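Local coordinates for protein alpha-14 giardin (Giardia lamblia, PDB 3CHJ) that binds calcium, probably binds phospholipids such as phosphatidylserine when calcium is present, and may link the lipid bilayer to the underlying axoneme, at residues A232-H237 with A247-N252; Y282-K285 with Q289-D292. One frame throughout, in Å; residues are numbered along the deposited sequence.

Contact 1. Residues A232-H237 with A247-N252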
loop_
_atom_site.group_PDB
_atom_site.type_symbol
_atom_site.label_atom_id
_atom_site.label_comp_id
_atom_site.label_asym_id
_atom_site.label_seq_id
_atom_site.Cartn_x
_atom_site.Cartn_y
_atom_site.Cartn_z
ATOM N N ALA A 232 -3.939 -11.303 -2.183
ATOM C CA ALA A 232 -3.106 -11.152 -0.984
ATOM C C ALA A 232 -1.751 -11.829 -1.160
ATOM O O ALA A 232 -0.727 -11.217 -0.874
ATOM C CB ALA A 232 -3.812 -11.685 0.229
ATOM N N PHE A 233 -1.734 -13.071 -1.632
ATOM C CA PHE A 233 -0.435 -13.764 -1.781
ATOM C C PHE A 233 0.393 -13.217 -2.933
ATOM O O PHE A 233 1.639 -13.185 -2.845
ATOM C CB PHE A 233 -0.619 -15.281 -1.848
ATOM C CG PHE A 233 -0.828 -15.902 -0.502
ATOM C CD1 PHE A 233 0.259 -16.470 0.182
ATOM C CD2 PHE A 233 -2.078 -15.899 0.100
ATOM C CE1 PHE A 233 0.093 -17.042 1.461
ATOM C CE2 PHE A 233 -2.257 -16.465 1.376
ATOM C CZ PHE A 233 -1.174 -17.054 2.047
ATOM N N LYS A 234 -0.264 -12.765 -4.001
ATOM C CA LYS A 234 0.471 -12.076 -5.070
ATOM C C LYS A 234 1.073 -10.768 -4.538
ATOM O O LYS A 234 2.239 -10.447 -4.823
ATOM C CB LYS A 234 -0.453 -11.757 -6.245
ATOM C CG LYS A 234 -0.802 -12.933 -7.128
ATOM C CD LYS A 234 -1.765 -12.466 -8.211
ATOM C CE LYS A 234 -1.876 -13.539 -9.263
ATOM N NZ LYS A 234 -2.731 -13.105 -10.412
ATOM N N LEU A 235 0.285 -10.025 -3.764
ATOM C CA LEU A 235 0.738 -8.739 -3.233
ATOM C C LEU A 235 1.921 -8.947 -2.277
ATOM O O LEU A 235 2.916 -8.223 -2.388
ATOM C CB LEU A 235 -0.424 -8.006 -2.554
ATOM C CG LEU A 235 -0.028 -6.625 -2.017
ATOM C CD1 LEU A 235 0.374 -5.696 -3.144
ATOM C CD2 LEU A 235 -1.172 -6.033 -1.173
ATOM N N ALA A 236 1.836 -9.951 -1.399
ATOM C CA ALA A 236 2.921 -10.277 -0.465
ATOM C C ALA A 236 4.153 -10.705 -1.253
ATOM O O ALA A 236 5.269 -10.268 -0.956
ATOM C CB ALA A 236 2.513 -11.373 0.504
ATOM N N HIS A 237 3.951 -11.556 -2.257
ATOM C CA HIS A 237 5.064 -11.938 -3.139
ATOM C C HIS A 237 5.784 -10.709 -3.690
ATOM O O HIS A 237 7.005 -10.570 -3.573
ATOM C CB HIS A 237 4.594 -12.808 -4.318
ATOM C CG HIS A 237 5.688 -13.074 -5.309
ATOM N ND1 HIS A 237 6.079 -12.140 -6.245
ATOM C CD2 HIS A 237 6.509 -14.139 -5.468
ATOM C CE1 HIS A 237 7.097 -12.623 -6.944
ATOM N NE2 HIS A 237 7.364 -13.841 -6.501
ATOM N N ALA A 247 3.446 -2.044 -6.027
ATOM C CA ALA A 247 2.683 -0.828 -6.250
ATOM C C ALA A 247 2.030 -0.890 -7.637
ATOM O O ALA A 247 0.859 -0.569 -7.791
ATOM C CB ALA A 247 3.593 0.385 -6.143
ATOM N N ALA A 248 2.797 -1.289 -8.658
ATOM C CA ALA A 248 2.237 -1.419 -10.008
ATOM C C ALA A 248 1.087 -2.411 -10.072
ATOM O O ALA A 248 0.076 -2.155 -10.711
ATOM C CB ALA A 248 3.325 -1.798 -11.018
ATOM N N PHE A 249 1.256 -3.538 -9.385
ATOM C CA PHE A 249 0.208 -4.554 -9.316
ATOM C C PHE A 249 -1.045 -3.988 -8.668
ATOM O O PHE A 249 -2.134 -4.119 -9.225
ATOM C CB PHE A 249 0.735 -5.768 -8.532
ATOM C CG PHE A 249 -0.321 -6.812 -8.208
ATOM C CD1 PHE A 249 -1.049 -7.430 -9.220
ATOM C CD2 PHE A 249 -0.585 -7.158 -6.879
ATOM C CE1 PHE A 249 -2.025 -8.403 -8.916
ATOM C CE2 PHE A 249 -1.574 -8.142 -6.563
ATOM C CZ PHE A 249 -2.281 -8.740 -7.582
ATOM N N SER A 250 -0.894 -3.375 -7.494
ATOM C CA SER A 250 -2.089 -2.853 -6.790
ATOM C C SER A 250 -2.784 -1.764 -7.607
ATOM O O SER A 250 -4.028 -1.683 -7.649
ATOM C CB SER A 250 -1.735 -2.320 -5.408
ATOM O OG SER A 250 -1.179 -3.339 -4.576
ATOM N N MET A 251 -1.986 -0.930 -8.270
ATOM C CA MET A 251 -2.552 0.131 -9.109
ATOM C C MET A 251 -3.289 -0.482 -10.304
ATOM O O MET A 251 -4.372 -0.034 -10.650
ATOM C CB MET A 251 -1.475 1.115 -9.572
ATOM C CG MET A 251 -0.907 1.993 -8.429
ATOM S SD MET A 251 -2.118 3.090 -7.627
ATOM C CE MET A 251 -2.411 4.292 -8.961
ATOM N N ASN A 252 -2.721 -1.518 -10.918
ATOM C CA ASN A 252 -3.405 -2.183 -12.038
ATOM C C ASN A 252 -4.769 -2.745 -11.629
ATOM O O ASN A 252 -5.772 -2.577 -12.343
ATOM C CB ASN A 252 -2.525 -3.277 -12.655
ATOM C CG ASN A 252 -3.188 -3.937 -13.863
ATOM O OD1 ASN A 252 -3.285 -3.347 -14.948
ATOM N ND2 ASN A 252 -3.650 -5.162 -13.676
#
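Ser250 OG, hydrogen-bonded to Tyr231 OH and to the carbonyl oxygen Ala246 O, is also touched by methyl CD1 of Leu235, 3.2 Å away, a van der Waals contact. This is part of an antiparallel helix pair in the all-helical annexin fold: helices 227-241 and 243-254 follow each other through a short turn, and their axes here approach to 9.9 Å at 149°. Serine suits the place because its small hydroxyl bonds back to its own helix and across to Tyr231, and is compact enough for the Leu235 methyl to pack tightly against it.

The Phe249 side chain points at helix 227-241 and buries more surface in this contact than any other residue. With CG anti to the backbone N (chi1 171°), its ring reaches the neighbouring backbone, where Phe249 CE2 lies 3.9 Å from Leu235 N, and Leu235 CD1 is 4.1 Å from Phe249 CD2. Arg218 adds a cation-pi contact to the same ring. Lys234 suits this place: its methylenes lie against the ring while Lys234 NZ forms a salt bridge with Glu230. Its chain crosses the phenylalanine side chain at about a right angle, with Lys234 CB and Lys234 CD each 3.8 Å from Phe249 CZ.

Contact 2. Residues Y282-K285 with Q289-D292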
loop_
_atom_site.group_PDB
_atom_site.type_symbol
_atom_site.label_atom_id
_atom_site.label_comp_id
_atom_site.label_asym_id
_atom_site.label_seq_id
_atom_site.Cartn_x
_atom_site.Cartn_y
_atom_site.Cartn_z
ATOM N N TYR A 282 7.805 -0.428 -13.960
ATOM C CA TYR A 282 7.378 -1.821 -13.846
ATOM C C TYR A 282 5.970 -2.008 -14.368
ATOM O O TYR A 282 5.660 -3.053 -14.916
ATOM C CB TYR A 282 7.531 -2.348 -12.413
ATOM C CG TYR A 282 8.981 -2.528 -12.066
ATOM C CD1 TYR A 282 9.708 -3.608 -12.567
ATOM C CD2 TYR A 282 9.649 -1.592 -11.264
ATOM C CE1 TYR A 282 11.061 -3.759 -12.267
ATOM C CE2 TYR A 282 11.002 -1.732 -10.960
ATOM C CZ TYR A 282 11.702 -2.812 -11.465
ATOM O OH TYR A 282 13.030 -2.971 -11.169
ATOM N N TYR A 283 5.129 -0.996 -14.203
ATOM C CA TYR A 283 3.766 -1.059 -14.727
ATOM C C TYR A 283 3.775 -1.385 -16.231
ATOM O O TYR A 283 3.076 -2.297 -16.691
ATOM C CB TYR A 283 3.001 0.254 -14.451
ATOM C CG TYR A 283 1.539 0.115 -14.814
ATOM C CD1 TYR A 283 0.582 -0.159 -13.828
ATOM C CD2 TYR A 283 1.117 0.196 -16.141
ATOM C CE1 TYR A 283 -0.759 -0.346 -14.156
ATOM C CE2 TYR A 283 -0.235 0.002 -16.482
ATOM C CZ TYR A 283 -1.151 -0.262 -15.481
ATOM O OH TYR A 283 -2.478 -0.458 -15.791
ATOM N N LYS A 284 4.571 -0.642 -16.995
ATOM C CA LYS A 284 4.646 -0.868 -18.443
ATOM C C LYS A 284 5.328 -2.196 -18.777
ATOM O O LYS A 284 4.914 -2.906 -19.709
ATOM C CB LYS A 284 5.376 0.290 -19.115
ATOM C CG LYS A 284 5.402 0.187 -20.633
ATOM C CD LYS A 284 5.832 1.488 -21.263
ATOM C CE LYS A 284 6.089 1.325 -22.755
ATOM N NZ LYS A 284 7.307 0.490 -23.007
ATOM N N LYS A 285 6.355 -2.534 -18.005
ATOM C CA LYS A 285 7.136 -3.735 -18.262
ATOM C C LYS A 285 6.225 -4.948 -18.132
ATOM O O LYS A 285 6.332 -5.878 -18.937
ATOM C CB LYS A 285 8.327 -3.801 -17.298
ATOM C CG LYS A 285 9.428 -4.748 -17.730
ATOM C CD LYS A 285 10.665 -4.574 -16.870
ATOM C CE LYS A 285 11.797 -5.487 -17.326
ATOM N NZ LYS A 285 13.023 -5.254 -16.490
ATOM N N GLN A 289 1.126 -1.566 -21.297
ATOM C CA GLN A 289 0.603 -0.224 -21.512
ATOM C C GLN A 289 1.285 0.739 -20.536
ATOM O O GLN A 289 1.513 0.388 -19.376
ATOM C CB GLN A 289 -0.912 -0.228 -21.287
ATOM C CG GLN A 289 -1.585 1.140 -21.465
ATOM C CD GLN A 289 -3.086 1.093 -21.296
ATOM O OE1 GLN A 289 -3.619 0.361 -20.465
ATOM N NE2 GLN A 289 -3.784 1.911 -22.078
ATOM N N ALA A 290 1.590 1.953 -20.992
ATOM C CA ALA A 290 2.098 3.005 -20.095
ATOM C C ALA A 290 1.084 3.332 -19.015
ATOM O O ALA A 290 -0.108 3.440 -19.282
ATOM C CB ALA A 290 2.429 4.285 -20.885
ATOM N N PHE A 291 1.575 3.508 -17.795
ATOM C CA PHE A 291 0.738 3.916 -16.664
ATOM C C PHE A 291 -0.088 5.146 -16.990
ATOM O O PHE A 291 -1.298 5.178 -16.712
ATOM C CB PHE A 291 1.636 4.208 -15.453
ATOM C CG PHE A 291 0.881 4.629 -14.202
ATOM C CD1 PHE A 291 0.526 3.687 -13.242
ATOM C CD2 PHE A 291 0.556 5.972 -13.985
ATOM C CE1 PHE A 291 -0.158 4.075 -12.094
ATOM C CE2 PHE A 291 -0.135 6.364 -12.846
ATOM C CZ PHE A 291 -0.497 5.420 -11.899
ATOM N N ASP A 292 0.560 6.154 -17.582
ATOM C CA ASP A 292 -0.142 7.412 -17.852
ATOM C C ASP A 292 -1.286 7.200 -18.831
ATOM O O ASP A 292 -2.306 7.879 -18.747
ATOM C CB ASP A 292 0.824 8.493 -18.357
ATOM C CG ASP A 292 1.736 9.040 -17.264
ATOM O OD1 ASP A 292 1.550 8.713 -16.063
ATOM O OD2 ASP A 292 2.667 9.802 -17.619
HETATM O O HOH W 1 -3.029 -1.194 -18.396
#
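Tyr283 meets Phe291 and the backbone of Gln289 across the tight bend that joins helix 279-287 to helix 291-298. Its CB is directed toward 289-292, and with CG anti to the backbone N (chi1 -172°) the ring enters the bend. CG and CD1 lie beneath the edge of Phe291, whose CD1 stands 3.9 Å from Tyr283 CD1. The result is a T-shaped stack, the phenylalanine edge on the tyrosine face, with centroids 5.5 Å apart and planes at 87°. On the other flank of the ring, CD2 and CE2 present their hydrogens to Gln289 O, which lies in the ring plane, 3.3 Å from Tyr283 CD2; a weakly positive aromatic edge suits a carbonyl oxygen. Tyr283 CE2 also rests 4.0 Å from Phe291 CA. At the tip, Tyr283 OH is 2.8 Å from a water that donates to Gln289 OE1 at 2.7 Å, while Gln289 NE2 bonds to Glu293. Asn252 of helix 243-254 is a further probable partner of the OH. Tyrosine therefore combines a packing face with a polar end.

Gln289 O also receives a CA-H...O contact from Lys284 CA, 3.5 Å away. The extended first part of the Lys284 chain covers the bend at Ala290, the N-cap position of the next helix, before its end leads away, as befits an exposed lysine. Phe291, by contrast, is buried: its ring touches Ile307 of helix 301-310 and the aromatic rings of Phe255 and Trp311, so the bend is seated on helix 301-310 as well as on helix 243-254.

In the fold
Helix 243-254 joins the two contacts, whose centres are about 14 Å apart. One part of its surface packs in contact 1 against helix 227-241, while Asn252 and Met251 face contact 2: Asn252 OD1 lies 3.1 Å from Tyr283 OH, a probable hydrogen bond, and Met251 CE packs 3.7 Å from Phe291 CZ. Contact 1 is buried, its centre about 9 Å from that of the chain, and pairs two successive helices through an aromatic ring, aliphatic carbons and one serine hydroxyl. Contact 2, its centre about 18 Å out and partly buried, closes a sharp bend between helices; there an aromatic pair is buried, while a water links Tyr283 to the partly exposed Gln289, and Lys284 is exposed.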